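Local coordinates for protein peroxinectin A (Dictyostelium discoideum, PDB 6ERC) that is a secreted haem peroxidase that uses hydrogen peroxide to oxidise phenolic donors and has iodide and thiocyanate peroxidase activity, at residues G157-E160 / E161-K164; L200-I203 / D204-Y207; A235-F238 / A239-P243; K264-D268 / E269-T273; D434-V437 / G438-E442. One frame throughout, in Å; residues are numbered along the deposited sequence.

All five interactions are local contacts within one animal haem peroxidase chain, and no two touch. Interaction 4 comes closest to the haem: Tyr270 belongs to its pocket, with its side chain about 4 Å away. The side chain of Tyr436 in interaction 5 lies about 8 Å from the haem, and that of Leu440 about 7 Å from the calcium. In interaction 1 the side chain of Asn158 is about 6 Å from the sodium and 9 Å from that of His81, the predicted proton acceptor. Interaction 2 is a surface contact, the side chain of Leu206 about 13 Å from the haem. Interaction 3 ends the helix preceding that of interaction 4, their centres 29 Å apart.

Interaction 1. Residues G157-E160 / E161-K164; sequences GNSE and EICK
Glu160 and Lys164 stand one helical turn apart and extend together from the same face of the helix. Along the lysine, CB lies 3.6 Å from the carbonyl O of Glu160 and CG is almost as near to that oxygen. From there the chain is extended, and CD passes the glutamate carboxylate at a looser distance. CE then meets Glu160 OE1 at 3.4 Å, and the terminal NZ ends 3.7 Å from the same OE1 in a long salt bridge. The glutamate reaches this place because its chain bends at CB-CG (chi2 -120°), which brings the carboxylate alongside the lysine. In the backbone, Lys164 N donates to Glu160 O over 2.9 Å in a nearly straight bond, so backbone and side chains join the same two residues.

Ser159 occupies the N-cap position. Its carbonyl O accepts a bond of 3.2 Å from Cys163 N, with the donor tilted from the carbonyl plane. The methyl CG2 of Ile162 packs into the turn, 3.2 Å from Ser159 OG and close to the Ser159 carbonyl O, and it also lies 3.7 Å from Gly157 CA. Gly157 has a positive phi (86°) just after helix 153-156; a side chain there would run into that methyl and into the preceding carbonyl.

The contact thus forms the tight link between helix 153-156 and helix 160-166. Asn158 reaches back to Asn153, a sodium ligand, while Cys163 packs on Tyr156 of the preceding helix and on Tyr7 of a loop.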
loop_
_atom_site.group_PDB
_atom_site.type_symbol
_atom_site.label_atom_id
_atom_site.label_comp_id
_atom_site.label_asym_id
_atom_site.label_seq_id
_atom_site.Cartn_x
_atom_site.Cartn_y
_atom_site.Cartn_z
ATOM N N GLY A 157 12.712 8.681 -4.288
ATOM C CA GLY A 157 12.772 8.037 -5.585
ATOM C C GLY A 157 13.596 6.767 -5.568
ATOM O O GLY A 157 14.232 6.395 -4.577
ATOM N N ASN A 158 13.589 6.087 -6.716
ATOM C CA ASN A 158 14.172 4.759 -6.838
ATOM C C ASN A 158 15.548 4.766 -7.500
ATOM O O ASN A 158 16.016 3.711 -7.937
ATOM C CB ASN A 158 13.224 3.845 -7.618
ATOM C CG ASN A 158 11.905 3.621 -6.901
ATOM O OD1 ASN A 158 10.870 4.141 -7.312
ATOM N ND2 ASN A 158 11.934 2.835 -5.826
ATOM N N SER A 159 16.212 5.917 -7.576
ATOM C CA SER A 159 17.549 5.972 -8.159
ATOM C C SER A 159 18.192 7.303 -7.801
ATOM O O SER A 159 17.553 8.193 -7.234
ATOM C CB SER A 159 17.510 5.787 -9.676
ATOM O OG SER A 159 16.845 6.868 -10.302
ATOM N N GLU A 160 19.476 7.424 -8.146
ATOM C CA GLU A 160 20.203 8.666 -7.906
ATOM C C GLU A 160 19.621 9.809 -8.726
ATOM O O GLU A 160 19.404 10.912 -8.211
ATOM C CB GLU A 160 21.684 8.484 -8.247
ATOM C CG GLU A 160 22.523 7.809 -7.176
ATOM C CD GLU A 160 23.650 8.703 -6.688
ATOM O OE1 GLU A 160 23.360 9.824 -6.221
ATOM O OE2 GLU A 160 24.825 8.291 -6.789
ATOM N N GLU A 161 19.378 9.566 -10.014
ATOM C CA GLU A 161 18.970 10.647 -10.906
ATOM C C GLU A 161 17.625 11.228 -10.492
ATOM O O GLU A 161 17.452 12.451 -10.462
ATOM C CB GLU A 161 18.922 10.141 -12.347
ATOM C CG GLU A 161 18.828 11.247 -13.387
ATOM C CD GLU A 161 18.975 10.727 -14.807
ATOM O OE1 GLU A 161 18.809 9.505 -15.013
ATOM O OE2 GLU A 161 19.259 11.540 -15.715
ATOM N N ILE A 162 16.659 10.370 -10.165
ATOM C CA ILE A 162 15.359 10.869 -9.733
ATOM C C ILE A 162 15.488 11.602 -8.405
ATOM O O ILE A 162 14.852 12.641 -8.188
ATOM C CB ILE A 162 14.339 9.717 -9.655
ATOM C CG1 ILE A 162 12.956 10.259 -9.285
ATOM C CG2 ILE A 162 14.784 8.665 -8.646
ATOM C CD1 ILE A 162 11.841 9.245 -9.433
ATOM N N CYS A 163 16.317 11.086 -7.498
ATOM C CA CYS A 163 16.484 11.734 -6.202
ATOM C C CYS A 163 17.032 13.146 -6.364
ATOM O O CYS A 163 16.459 14.111 -5.847
ATOM C CB CYS A 163 17.408 10.905 -5.312
ATOM S SG CYS A 163 17.615 11.614 -3.659
ATOM N N LYS A 164 18.142 13.291 -7.092
ATOM C CA LYS A 164 18.791 14.590 -7.217
ATOM C C LYS A 164 17.962 15.596 -8.003
ATOM O O LYS A 164 18.327 16.776 -8.037
ATOM C CB LYS A 164 20.168 14.424 -7.863
ATOM C CG LYS A 164 21.202 13.827 -6.915
ATOM C CD LYS A 164 22.574 13.706 -7.552
ATOM C CE LYS A 164 23.592 13.170 -6.553
ATOM N NZ LYS A 164 24.948 13.001 -7.150
#

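Interaction 2. Residues L200-I203 / D204-Y207; sequences LFPI and DQLY
Two backbone hydrogen bonds hold the turn around Ile203 and Asp204. Gln205 N donates to Pro202 O over 2.9 Å, and Leu206 N donates to Ile203 O over 2.9 Å. Both donors stand above the plane of the carbonyl they bind, the second by as much as 60°. A water lies 3.0 Å from Ile203 O, a second partner for that carbonyl.

Successive bonds from residue i+3 back to residue i define a short 3-10 turn, here set in the long loop between strand 182-184 and helix 218-241. Beyond it, Tyr207 N is bound by Asn215 OD1.

Packing is centred on Pro202. In Gln205, CG beside the backbone N (chi1 -68°) and an extended chain carry the amide across the proline ring at a slant, with OE1 3.1 Å from Pro202 CG. At another part of the ring Asp204 OD1 comes to 3.1 Å from Pro202 CB.

The other end of the same amide meets an aromatic ring: Gln205 NE2 is 3.6 Å from Phe201 CD2, approaching obliquely, with the amide and ring planes 64° apart. Phe201 in turn meets the ring of His335.

Apolar contact is looser, Ile203 CG2 lying 4.4 Å from Leu206 CD1, and both of these side chains also touch Asn196.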
loop_
_atom_site.group_PDB
_atom_site.type_symbol
_atom_site.label_atom_id
_atom_site.label_comp_id
_atom_site.label_asym_id
_atom_site.label_seq_id
_atom_site.Cartn_x
_atom_site.Cartn_y
_atom_site.Cartn_z
ATOM N N LEU A 200 -8.038 12.925 -14.427
ATOM C CA LEU A 200 -8.962 14.045 -14.281
ATOM C C LEU A 200 -8.275 15.370 -14.582
ATOM O O LEU A 200 -8.847 16.227 -15.268
ATOM C CB LEU A 200 -9.555 14.071 -12.869
ATOM C CG LEU A 200 -10.915 13.390 -12.672
ATOM C CD1 LEU A 200 -10.779 11.881 -12.722
ATOM C CD2 LEU A 200 -11.546 13.823 -11.353
ATOM N N PHE A 201 -7.056 15.551 -14.092
ATOM C CA PHE A 201 -6.308 16.785 -14.244
ATOM C C PHE A 201 -5.059 16.538 -15.085
ATOM O O PHE A 201 -4.564 15.408 -15.160
ATOM C CB PHE A 201 -5.907 17.347 -12.870
ATOM C CG PHE A 201 -7.077 17.603 -11.955
ATOM C CD1 PHE A 201 -7.677 16.558 -11.264
ATOM C CD2 PHE A 201 -7.573 18.887 -11.784
ATOM C CE1 PHE A 201 -8.753 16.788 -10.423
ATOM C CE2 PHE A 201 -8.649 19.127 -10.944
ATOM C CZ PHE A 201 -9.239 18.077 -10.264
ATOM N N PRO A 202 -4.527 17.573 -15.736
ATOM C CA PRO A 202 -3.292 17.391 -16.504
ATOM C C PRO A 202 -2.107 17.142 -15.584
ATOM O O PRO A 202 -2.041 17.656 -14.464
ATOM C CB PRO A 202 -3.147 18.714 -17.260
ATOM C CG PRO A 202 -3.821 19.710 -16.380
ATOM C CD PRO A 202 -4.985 18.973 -15.763
ATOM N N ILE A 203 -1.154 16.349 -16.082
ATOM C CA ILE A 203 -0.069 15.863 -15.231
ATOM C C ILE A 203 0.751 17.020 -14.669
ATOM O O ILE A 203 1.298 16.915 -13.563
ATOM C CB ILE A 203 0.809 14.861 -16.010
ATOM C CG1 ILE A 203 -0.019 13.622 -16.373
ATOM C CG2 ILE A 203 2.036 14.453 -15.186
ATOM C CD1 ILE A 203 0.678 12.641 -17.300
ATOM N N ASP A 204 0.848 18.137 -15.396
ATOM C CA ASP A 204 1.636 19.259 -14.895
ATOM C C ASP A 204 1.035 19.892 -13.646
ATOM O O ASP A 204 1.691 20.737 -13.027
ATOM C CB ASP A 204 1.813 20.333 -15.974
ATOM C CG ASP A 204 0.495 20.845 -16.514
ATOM O OD1 ASP A 204 -0.301 20.019 -17.005
ATOM O OD2 ASP A 204 0.256 22.071 -16.449
ATOM N N GLN A 205 -0.185 19.515 -13.262
ATOM C CA GLN A 205 -0.777 19.982 -12.016
ATOM C C GLN A 205 -0.596 19.000 -10.865
ATOM O O GLN A 205 -0.922 19.345 -9.725
ATOM C CB GLN A 205 -2.273 20.265 -12.210
ATOM C CG GLN A 205 -2.566 21.457 -13.118
ATOM C CD GLN A 205 -4.047 21.609 -13.448
ATOM O OE1 GLN A 205 -4.403 22.074 -14.534
ATOM N NE2 GLN A 205 -4.915 21.221 -12.514
ATOM N N LEU A 206 -0.086 17.799 -11.130
ATOM C CA LEU A 206 0.166 16.831 -10.073
ATOM C C LEU A 206 1.469 17.148 -9.352
ATOM O O LEU A 206 2.397 17.735 -9.918
ATOM C CB LEU A 206 0.235 15.412 -10.640
ATOM C CG LEU A 206 -0.988 14.894 -11.400
ATOM C CD1 LEU A 206 -0.724 13.474 -11.880
ATOM C CD2 LEU A 206 -2.246 14.946 -10.542
ATOM N N TYR A 207 1.536 16.745 -8.088
ATOM C CA TYR A 207 2.740 16.938 -7.297
ATOM C C TYR A 207 3.762 15.856 -7.618
ATOM O O TYR A 207 3.409 14.695 -7.838
ATOM C CB TYR A 207 2.404 16.930 -5.806
ATOM C CG TYR A 207 1.550 18.107 -5.382
ATOM C CD1 TYR A 207 2.122 19.346 -5.124
ATOM C CD2 TYR A 207 0.171 17.978 -5.248
ATOM C CE1 TYR A 207 1.349 20.424 -4.742
ATOM C CE2 TYR A 207 -0.611 19.052 -4.865
ATOM C CZ TYR A 207 -0.015 20.273 -4.613
ATOM O OH TYR A 207 -0.786 21.346 -4.233
HETATM O O HOH W 1 3.751 17.783 -12.068
#

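Interaction 3. Residues A235-F238 / A239-P243; sequences ARKF and ARLHP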
loop_
_atom_site.group_PDB
_atom_site.type_symbol
_atom_site.label_atom_id
_atom_site.label_comp_id
_atom_site.label_asym_id
_atom_site.label_seq_id
_atom_site.Cartn_x
_atom_site.Cartn_y
_atom_site.Cartn_z
ATOM N N ALA A 235 17.246 18.984 8.098
ATOM C CA ALA A 235 18.386 19.436 7.307
ATOM C C ALA A 235 18.895 20.785 7.801
ATOM O O ALA A 235 20.109 21.012 7.868
ATOM C CB ALA A 235 18.001 19.517 5.830
ATOM N N ARG A 236 17.983 21.694 8.149
ATOM C CA ARG A 236 18.390 22.992 8.671
ATOM C C ARG A 236 19.101 22.857 10.011
ATOM O O ARG A 236 20.013 23.637 10.313
ATOM C CB ARG A 236 17.168 23.902 8.798
ATOM C CG ARG A 236 16.580 24.312 7.457
ATOM C CD ARG A 236 15.072 24.525 7.525
ATOM N NE ARG A 236 14.506 24.752 6.194
ATOM C CZ ARG A 236 13.213 24.649 5.893
ATOM N NH1 ARG A 236 12.326 24.313 6.821
ATOM N NH2 ARG A 236 12.808 24.877 4.651
ATOM N N LYS A 237 18.700 21.882 10.828
ATOM C CA LYS A 237 19.395 21.631 12.085
ATOM C C LYS A 237 20.800 21.098 11.833
ATOM O O LYS A 237 21.778 21.607 12.393
ATOM C CB LYS A 237 18.587 20.650 12.934
ATOM C CG LYS A 237 19.302 20.133 14.177
ATOM C CD LYS A 237 18.458 19.083 14.876
ATOM C CE LYS A 237 19.280 18.206 15.798
ATOM N NZ LYS A 237 18.456 17.080 16.319
ATOM N N PHE A 238 20.920 20.061 10.999
ATOM C CA PHE A 238 22.234 19.502 10.703
ATOM C C PHE A 238 23.126 20.523 10.013
ATOM O O PHE A 238 24.347 20.506 10.199
ATOM C CB PHE A 238 22.097 18.251 9.832
ATOM C CG PHE A 238 21.321 17.137 10.476
ATOM C CD1 PHE A 238 21.313 16.976 11.852
ATOM C CD2 PHE A 238 20.602 16.244 9.699
ATOM C CE1 PHE A 238 20.599 15.948 12.438
ATOM C CE2 PHE A 238 19.888 15.215 10.281
ATOM C CZ PHE A 238 19.887 15.066 11.651
ATOM N N ALA A 239 22.538 21.412 9.212
ATOM C CA ALA A 239 23.325 22.466 8.581
ATOM C C ALA A 239 23.913 23.406 9.626
ATOM O O ALA A 239 25.077 23.811 9.521
ATOM C CB ALA A 239 22.461 23.240 7.587
ATOM N N ARG A 240 23.124 23.764 10.642
ATOM C CA ARG A 240 23.634 24.619 11.709
ATOM C C ARG A 240 24.611 23.864 12.601
ATOM O O ARG A 240 25.644 24.412 13.003
ATOM C CB ARG A 240 22.477 25.172 12.540
ATOM C CG ARG A 240 21.678 26.267 11.849
ATOM C CD ARG A 240 20.599 26.842 12.764
ATOM N NE ARG A 240 21.159 27.492 13.950
ATOM C CZ ARG A 240 21.595 28.752 13.990
ATOM N NH1 ARG A 240 21.548 29.517 12.906
ATOM N NH2 ARG A 240 22.086 29.249 15.121
ATOM N N LEU A 241 24.301 22.607 12.922
ATOM C CA LEU A 241 25.169 21.834 13.804
ATOM C C LEU A 241 26.502 21.519 13.138
ATOM O O LEU A 241 27.547 21.531 13.799
ATOM C CB LEU A 241 24.468 20.544 14.231
ATOM C CG LEU A 241 24.060 20.442 15.702
ATOM C CD1 LEU A 241 23.170 21.597 16.111
ATOM C CD2 LEU A 241 23.359 19.119 15.962
ATOM N N HIS A 242 26.493 21.239 11.837
ATOM C CA HIS A 242 27.695 20.851 11.099
ATOM C C HIS A 242 27.809 21.717 9.853
ATOM O O HIS A 242 27.424 21.298 8.753
ATOM C CB HIS A 242 27.661 19.367 10.733
ATOM C CG HIS A 242 27.318 18.470 11.881
ATOM N ND1 HIS A 242 28.272 17.921 12.709
ATOM C CD2 HIS A 242 26.123 18.029 12.339
ATOM C CE1 HIS A 242 27.681 17.180 13.628
ATOM N NE2 HIS A 242 26.376 17.229 13.427
ATOM N N PRO A 243 28.329 22.939 9.987
ATOM C CA PRO A 243 28.543 23.775 8.795
ATOM C C PRO A 243 29.557 23.193 7.831
ATOM O O PRO A 243 29.554 23.570 6.653
ATOM C CB PRO A 243 29.027 25.107 9.381
ATOM C CG PRO A 243 28.564 25.097 10.797
ATOM C CD PRO A 243 28.617 23.673 11.230
#
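Lys237 sends CG anti to its own nitrogen (chi1 171°) and continues fully extended, a course that carries its methylene chain alongside Leu241 one turn later. Lys237 CE touches Leu241 CD2 at 4.2 Å. Leu241 CB also rests 3.4 Å from the Lys237 carbonyl O. The ammonium end turns away from the leucine to partners outside the helix: NZ forms a salt bridge with Glu486 and a hydrogen bond with the backbone O of Glu484.

At His242, CG stands beside the backbone N (chi1 -49°), which turns the imidazole back toward the last turn. The carbonyl O of Phe238 then lies at the ring's edge, near its plane, 3.7 Å from His242 CD2. That same oxygen accepts the 2.8 Å bond from His242 N.

These residues form the C-terminal end of helix 218-241. Ala239, Arg240 and Leu241 donate in turn to the carbonyls of Ala235, Arg236 and Lys237, with Leu241 N to Lys237 O at 2.8 Å. His242 is the first residue to leave helical backbone angles (psi 81°), yet its N-H still completes the last turn.

Outside the helix, His242 stacks on Trp245 and its NE2 bonds to Glu484 OE2, so the loop containing Glu484 binds both the histidine and the lysine. Phe238 is buried against Trp245 and against Ser254 and Cys257 of helix 247-275. Arg240 CG skirts the Arg236 carbonyl O at 3.5 Å, whereas the Arg236 guanidinium is paired with Glu173.

Interaction 4. Residues K264-D268 / E269-T273; sequences KITYD and EYLPT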
loop_
_atom_site.group_PDB
_atom_site.type_symbol
_atom_site.label_atom_id
_atom_site.label_comp_id
_atom_site.label_asym_id
_atom_site.label_seq_id
_atom_site.Cartn_x
_atom_site.Cartn_y
_atom_site.Cartn_z
ATOM N N LYS A 264 9.944 3.390 12.473
ATOM C CA LYS A 264 9.522 3.325 13.871
ATOM C C LYS A 264 8.007 3.402 14.001
ATOM O O LYS A 264 7.406 2.664 14.790
ATOM C CB LYS A 264 10.180 4.445 14.677
ATOM C CG LYS A 264 10.055 4.262 16.186
ATOM C CD LYS A 264 10.544 5.485 16.944
ATOM C CE LYS A 264 10.491 5.277 18.450
ATOM N NZ LYS A 264 10.865 6.522 19.185
ATOM N N ILE A 265 7.372 4.302 13.247
ATOM C CA ILE A 265 5.915 4.403 13.284
ATOM C C ILE A 265 5.282 3.088 12.847
ATOM O O ILE A 265 4.248 2.670 13.382
ATOM C CB ILE A 265 5.440 5.581 12.411
ATOM C CG1 ILE A 265 5.811 6.909 13.075
ATOM C CG2 ILE A 265 3.929 5.509 12.171
ATOM C CD1 ILE A 265 5.639 8.113 12.186
ATOM N N THR A 266 5.891 2.414 11.872
ATOM C CA THR A 266 5.334 1.160 11.383
ATOM C C THR A 266 5.350 0.090 12.470
ATOM O O THR A 266 4.332 -0.561 12.727
ATOM C CB THR A 266 6.110 0.693 10.150
ATOM O OG1 THR A 266 6.002 1.681 9.116
ATOM C CG2 THR A 266 5.566 -0.635 9.633
ATOM N N TYR A 267 6.495 -0.101 13.125
ATOM C CA TYR A 267 6.672 -1.228 14.032
ATOM C C TYR A 267 6.353 -0.906 15.487
ATOM O O TYR A 267 6.233 -1.837 16.292
ATOM C CB TYR A 267 8.104 -1.755 13.941
ATOM C CG TYR A 267 8.365 -2.568 12.694
ATOM C CD1 TYR A 267 8.344 -1.975 11.439
ATOM C CD2 TYR A 267 8.634 -3.926 12.771
ATOM C CE1 TYR A 267 8.580 -2.713 10.298
ATOM C CE2 TYR A 267 8.874 -4.671 11.634
ATOM C CZ TYR A 267 8.847 -4.059 10.401
ATOM O OH TYR A 267 9.088 -4.794 9.264
ATOM N N ASP A 268 6.225 0.368 15.851
ATOM C CA ASP A 268 5.819 0.735 17.202
ATOM C C ASP A 268 4.357 1.145 17.294
ATOM O O ASP A 268 3.753 0.998 18.361
ATOM C CB ASP A 268 6.688 1.881 17.736
ATOM C CG ASP A 268 8.072 1.420 18.162
ATOM O OD1 ASP A 268 8.377 0.216 18.023
ATOM O OD2 ASP A 268 8.854 2.267 18.647
ATOM N N GLU A 269 3.774 1.643 16.204
ATOM C CA GLU A 269 2.392 2.101 16.201
ATOM C C GLU A 269 1.508 1.309 15.250
ATOM O O GLU A 269 0.478 0.774 15.675
ATOM C CB GLU A 269 2.336 3.595 15.842
ATOM C CG GLU A 269 2.896 4.506 16.916
ATOM C CD GLU A 269 2.808 5.974 16.542
ATOM O OE1 GLU A 269 3.658 6.443 15.754
ATOM O OE2 GLU A 269 1.884 6.658 17.028
ATOM N N TYR A 270 1.884 1.207 13.974
ATOM C CA TYR A 270 0.987 0.627 12.977
ATOM C C TYR A 270 0.766 -0.860 13.226
ATOM O O TYR A 270 -0.376 -1.316 13.359
ATOM C CB TYR A 270 1.545 0.859 11.570
ATOM C CG TYR A 270 0.638 0.339 10.477
ATOM C CD1 TYR A 270 -0.466 1.070 10.058
ATOM C CD2 TYR A 270 0.882 -0.884 9.871
ATOM C CE1 TYR A 270 -1.297 0.599 9.065
ATOM C CE2 TYR A 270 0.053 -1.364 8.875
ATOM C CZ TYR A 270 -1.033 -0.617 8.478
ATOM O OH TYR A 270 -1.864 -1.087 7.490
ATOM N N LEU A 271 1.843 -1.634 13.290
ATOM C CA LEU A 271 1.714 -3.081 13.381
ATOM C C LEU A 271 1.100 -3.498 14.713
ATOM O O LEU A 271 0.234 -4.381 14.733
ATOM C CB LEU A 271 3.073 -3.750 13.172
ATOM C CG LEU A 271 3.677 -3.569 11.778
ATOM C CD1 LEU A 271 5.066 -4.188 11.715
ATOM C CD2 LEU A 271 2.779 -4.170 10.701
ATOM N N PRO A 272 1.505 -2.914 15.843
ATOM C CA PRO A 272 0.798 -3.227 17.095
ATOM C C PRO A 272 -0.695 -2.966 17.019
ATOM O O PRO A 272 -1.468 -3.652 17.699
ATOM C CB PRO A 272 1.486 -2.317 18.117
ATOM C CG PRO A 272 2.858 -2.154 17.580
ATOM C CD PRO A 272 2.702 -2.089 16.091
ATOM N N THR A 273 -1.127 -1.997 16.210
ATOM C CA THR A 273 -2.557 -1.782 16.007
ATOM C C THR A 273 -3.155 -2.861 15.111
ATOM O O THR A 273 -4.249 -3.367 15.385
ATOM C CB THR A 273 -2.799 -0.394 15.407
ATOM O OG1 THR A 273 -2.345 0.611 16.324
ATOM C CG2 THR A 273 -4.280 -0.174 15.115
#
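Ile265 O is gripped by two backbone donors. Tyr270 N reaches it over 2.8 Å, nearly in line with the carbonyl, and Glu269 N over 3.0 Å from above the carbonyl plane. Leu271 N repeats the five-residue spacing of the Tyr270 bond, reaching Thr266 O at 2.8 Å. These i+5 bonds mark a wider, pi-type turn within helix 247-275. Pro272, lacking an N-H, follows at a kink, and its CG packs 3.4 Å from Asp268 O.

The main side-chain contact is a CH-pi interaction. Leu271 CD1 sits 3.6 Å from the Tyr267 ring centroid, only 8° off the ring normal, so the methyl lies over the centre of one face. The tyrosine hydroxyl is held by Phe462 O and Thr465 OG1. With alanine at Tyr267 the Leu271 methyl would probably lose its aromatic platform, and Phe462 O and Thr465 OG1 their phenolic partner.

Glu269 OE1 passes 3.5 Å from Ile265 CG1 and bonds to Phe490 N. Tyr270, with CG anti to its N (chi1 -177°), directs its ring to the haem, which it touches, and the ring stacks with Phe72.

Helix 247-275 thus packs against both helix 70-80, through Ile265, Thr266 and Tyr270, and helix 452-467, through Tyr267 and Leu271.

Interaction 5. Residues D434-V437 / G438-E442; sequences DSYV and GGLAE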
loop_
_atom_site.group_PDB
_atom_site.type_symbol
_atom_site.label_atom_id
_atom_site.label_comp_id
_atom_site.label_asym_id
_atom_site.label_seq_id
_atom_site.Cartn_x
_atom_site.Cartn_y
_atom_site.Cartn_z
ATOM N N ASP A 434 -11.764 -17.928 -3.364
ATOM C CA ASP A 434 -10.534 -17.178 -3.582
ATOM C C ASP A 434 -9.920 -16.784 -2.241
ATOM O O ASP A 434 -10.622 -16.306 -1.345
ATOM C CB ASP A 434 -10.812 -15.927 -4.417
ATOM C CG ASP A 434 -10.868 -16.214 -5.903
ATOM O OD1 ASP A 434 -9.868 -16.731 -6.442
ATOM O OD2 ASP A 434 -11.906 -15.924 -6.533
ATOM N N SER A 435 -8.606 -16.981 -2.104
ATOM C CA SER A 435 -7.935 -16.653 -0.848
ATOM C C SER A 435 -8.256 -15.233 -0.398
ATOM O O SER A 435 -8.426 -14.977 0.799
ATOM C CB SER A 435 -6.423 -16.832 -0.997
ATOM O OG SER A 435 -6.072 -18.203 -0.999
ATOM N N TYR A 436 -8.355 -14.298 -1.345
ATOM C CA TYR A 436 -8.606 -12.905 -0.991
ATOM C C TYR A 436 -9.954 -12.743 -0.294
ATOM O O TYR A 436 -10.047 -12.086 0.750
ATOM C CB TYR A 436 -8.532 -12.032 -2.242
ATOM C CG TYR A 436 -8.779 -10.564 -1.980
ATOM C CD1 TYR A 436 -8.007 -9.861 -1.063
ATOM C CD2 TYR A 436 -9.776 -9.877 -2.661
ATOM C CE1 TYR A 436 -8.230 -8.517 -0.824
ATOM C CE2 TYR A 436 -10.004 -8.534 -2.429
ATOM C CZ TYR A 436 -9.228 -7.859 -1.512
ATOM O OH TYR A 436 -9.456 -6.523 -1.284
ATOM N N VAL A 437 -11.014 -13.337 -0.852
ATOM C CA VAL A 437 -12.332 -13.174 -0.248
ATOM C C VAL A 437 -12.432 -13.999 1.027
ATOM O O VAL A 437 -13.112 -13.603 1.983
ATOM C CB VAL A 437 -13.459 -13.539 -1.243
ATOM C CG1 VAL A 437 -13.179 -12.973 -2.639
ATOM C CG2 VAL A 437 -13.688 -15.039 -1.308
ATOM N N GLY A 438 -11.760 -15.148 1.073
ATOM C CA GLY A 438 -11.824 -15.981 2.262
ATOM C C GLY A 438 -11.188 -15.313 3.465
ATOM O O GLY A 438 -11.791 -15.236 4.540
ATOM N N GLY A 439 -9.960 -14.815 3.300
ATOM C CA GLY A 439 -9.290 -14.143 4.401
ATOM C C GLY A 439 -10.066 -12.944 4.907
ATOM O O GLY A 439 -10.107 -12.679 6.109
ATOM N N LEU A 440 -10.690 -12.200 3.993
ATOM C CA LEU A 440 -11.518 -11.071 4.401
ATOM C C LEU A 440 -12.726 -11.525 5.208
ATOM O O LEU A 440 -13.150 -10.833 6.142
ATOM C CB LEU A 440 -11.965 -10.286 3.170
ATOM C CG LEU A 440 -10.881 -9.406 2.556
ATOM C CD1 LEU A 440 -11.317 -8.857 1.212
ATOM C CD2 LEU A 440 -10.530 -8.270 3.501
ATOM N N ALA A 441 -13.296 -12.683 4.863
ATOM C CA ALA A 441 -14.516 -13.145 5.515
ATOM C C ALA A 441 -14.264 -13.669 6.923
ATOM O O ALA A 441 -15.220 -13.818 7.694
ATOM C CB ALA A 441 -15.177 -14.234 4.670
ATOM N N GLU A 442 -13.012 -13.947 7.274
ATOM C CA GLU A 442 -12.696 -14.512 8.576
ATOM C C GLU A 442 -13.010 -13.524 9.694
ATOM O O GLU A 442 -13.057 -12.306 9.497
ATOM C CB GLU A 442 -11.220 -14.907 8.646
ATOM C CG GLU A 442 -10.837 -16.042 7.713
ATOM C CD GLU A 442 -9.362 -16.385 7.776
ATOM O OE1 GLU A 442 -8.610 -15.673 8.476
ATOM O OE2 GLU A 442 -8.959 -17.371 7.123
#
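Leu440 lays its CD1 methyl over one face of the Tyr436 ring, 3.8 Å from the centroid and 19° off the normal. This CH-pi contact is displaced toward the hydroxyl end, where Leu440 CD1 is 3.6 Å from Tyr436 CZ. With CG anti to the backbone N (chi1 -180°), the ring swings along the helix toward Leu440. Leu440 CG also lies 3.3 Å from the Tyr436 carbonyl O, which accepts a weak bond from Leu440 N.

The backbone fixes this spacing of one turn. Gly438 N binds Asp434 O at 2.9 Å, Gly439 N binds Ser435 O at 2.9 Å, and Ala441 N binds Val437 O.

Further out, Asp434, at the N-cap, makes no side-chain capping bond; its OD2 forms a salt bridge with Arg388 and a hydrogen bond with Tyr427 OH. Ser435 OG bonds to Pro393 O, and the Tyr436 hydroxyl weakly to Arg302 O. With a serine at Tyr436, Leu440 CD1 would probably lose its ring face and a gap would open against helix 379-390.

That helix brings Asn383, Leu384 and Asn387 against the tyrosine. Helix 435-441 also packs on Phe56 of helix 48-56 and Phe454 of helix 452-467, and a loop brings Ile356 onto Leu440.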